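Local coordinates for protein beta-lactamase (Sebaldella termitidis, PDB 6N1N) that probably hydrolyses beta-lactam antibiotics to substituted beta-amino acids, as a class D beta-lactamase of the serine-dependent, penicillin-recognising fold, at residues 162-165 with 166-170. Numbering follows the deposited sequence.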
loop_
_atom_site.group_PDB
_atom_site.type_symbol
_atom_site.label_atom_id
_atom_site.label_comp_id
_atom_site.label_asym_id
_atom_site.label_seq_id
_atom_site.Cartn_x
_atom_site.Cartn_y
_atom_site.Cartn_z
ATOM N N PHE A 162 12.809 4.724 -10.156
ATOM C CA PHE A 162 13.501 3.464 -9.961
ATOM C C PHE A 162 13.944 2.901 -11.307
ATOM O O PHE A 162 13.324 3.157 -12.339
ATOM C CB PHE A 162 12.587 2.451 -9.275
ATOM C CG PHE A 162 11.972 2.933 -7.984
ATOM C CD1 PHE A 162 12.739 3.523 -7.010
ATOM C CD2 PHE A 162 10.610 2.774 -7.749
ATOM C CE1 PHE A 162 12.154 3.958 -5.816
ATOM C CE2 PHE A 162 10.025 3.189 -6.535
ATOM C CZ PHE A 162 10.804 3.773 -5.585
HETATM N N MSE A 163 15.018 2.121 -11.290
HETATM C CA MSE A 163 15.503 1.494 -12.512
HETATM C C MSE A 163 14.669 0.251 -12.833
HETATM O O MSE A 163 15.046 -0.883 -12.526
HETATM C CB MSE A 163 16.990 1.157 -12.381
HETATM C CG MSE A 163 17.871 2.393 -12.164
HETATM SE SE MSE A 163 17.730 3.727 -13.596
HETATM C CE MSE A 163 18.192 2.562 -15.093
ATOM N N LEU A 164 13.511 0.494 -13.442
ATOM C CA LEU A 164 12.604 -0.548 -13.884
ATOM C C LEU A 164 12.247 -0.242 -15.328
ATOM O O LEU A 164 12.344 0.898 -15.768
ATOM C CB LEU A 164 11.318 -0.597 -13.046
ATOM C CG LEU A 164 11.516 -0.606 -11.538
ATOM C CD1 LEU A 164 10.205 -0.321 -10.804
ATOM C CD2 LEU A 164 12.107 -1.932 -11.090
ATOM N N SER A 165 11.756 -1.251 -16.038
ATOM C CA SER A 165 11.406 -1.058 -17.434
ATOM C C SER A 165 10.085 -0.300 -17.606
ATOM O O SER A 165 9.230 -0.247 -16.719
ATOM C CB SER A 165 11.295 -2.406 -18.144
ATOM O OG SER A 165 10.118 -3.077 -17.721
ATOM N N GLU A 166 9.919 0.291 -18.791
ATOM C CA GLU A 166 8.692 1.025 -19.088
ATOM C C GLU A 166 7.460 0.140 -18.949
ATOM O O GLU A 166 6.414 0.587 -18.462
ATOM C CB GLU A 166 8.764 1.612 -20.499
ATOM C CG GLU A 166 9.793 2.708 -20.672
ATOM C CD GLU A 166 9.942 3.135 -22.128
ATOM O OE1 GLU A 166 10.945 3.809 -22.449
ATOM O OE2 GLU A 166 9.061 2.794 -22.948
ATOM N N LYS A 167 7.567 -1.115 -19.375
ATOM C CA LYS A 167 6.439 -2.046 -19.302
ATOM C C LYS A 167 6.067 -2.351 -17.862
ATOM O O LYS A 167 4.887 -2.430 -17.521
ATOM C CB LYS A 167 6.800 -3.324 -20.063
ATOM C CG LYS A 167 5.864 -4.528 -19.871
ATOM C CD LYS A 167 6.443 -5.785 -20.554
ATOM C CE LYS A 167 5.574 -7.035 -20.378
ATOM N NZ LYS A 167 4.324 -7.014 -21.201
ATOM N N THR A 168 7.055 -2.528 -16.994
ATOM C CA THR A 168 6.770 -2.767 -15.586
ATOM C C THR A 168 5.973 -1.631 -14.975
ATOM O O THR A 168 4.964 -1.846 -14.291
ATOM C CB THR A 168 8.092 -2.944 -14.848
ATOM O OG1 THR A 168 8.711 -4.131 -15.345
ATOM C CG2 THR A 168 7.883 -3.045 -13.380
ATOM N N TYR A 169 6.445 -0.401 -15.177
ATOM C CA TYR A 169 5.709 0.748 -14.666
ATOM C C TYR A 169 4.309 0.843 -15.272
ATOM O O TYR A 169 3.336 1.147 -14.563
ATOM C CB TYR A 169 6.477 2.026 -14.986
ATOM C CG TYR A 169 7.625 2.366 -14.083
ATOM C CD1 TYR A 169 7.417 2.662 -12.747
ATOM C CD2 TYR A 169 8.924 2.469 -14.598
ATOM C CE1 TYR A 169 8.465 3.001 -11.923
ATOM C CE2 TYR A 169 10.000 2.822 -13.778
ATOM C CZ TYR A 169 9.760 3.097 -12.450
ATOM O OH TYR A 169 10.776 3.446 -11.617
ATOM N N LYS A 170 4.186 0.634 -16.583
ATOM C CA LYS A 170 2.897 0.825 -17.240
ATOM C C LYS A 170 1.860 -0.168 -16.710
ATOM O O LYS A 170 0.715 0.207 -16.415
ATOM C CB LYS A 170 3.046 0.686 -18.762
ATOM C CG LYS A 170 1.724 0.708 -19.569
ATOM C CD LYS A 170 2.008 0.933 -21.064
ATOM C CE LYS A 170 0.861 0.511 -21.980
ATOM N NZ LYS A 170 -0.267 1.481 -22.017
#
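Tyr169 reaches back from the first turn of its helix along the incoming loop, and its hydroxyl donates a hydrogen bond to the carbonyl of Phe162, OH to O 2.7 Å. The carbonyl oxygen lies at the edge of the phenol ring, in its plane, whereas the donor stands 30° out of the carbonyl plane. Leu164 N reaches Phe162 O from the same face of the carbonyl plane as the tyrosine hydroxyl, closing the inverse gamma turn centred on Met163. A tyrosine suits this place because its long, flat side chain extends past Leu164 to that carbonyl while its ring offers an apolar surface. Leu164 crosses it at about a right angle and lays CD1 over one face, 4.2 Å from the Tyr169 ring centroid, a CH-pi contact. Leu164 CB packs against Tyr169 CE2 at 3.7 Å.

Ser165 is the N-cap of helix 166-175, in the helical region of the class D fold, away from the predicted acyl-ester serine, Ser51. Tyr169 N lies 3.2 Å from Ser165 O in a nearly straight hydrogen bond, N-H...O 173°. Serine suits an N-cap because its short hydroxyl side chain can bend back to the helix start, where the first N-H groups lack partners within the helix; chi1 of 72° puts Ser165 OG 3.0 Å from Thr168 OG1. The threonine hydroxyl also hydrogen-bonds Glu63, whose carboxylate takes the Ser165 N-H as well, tying the cap to helix 56-63.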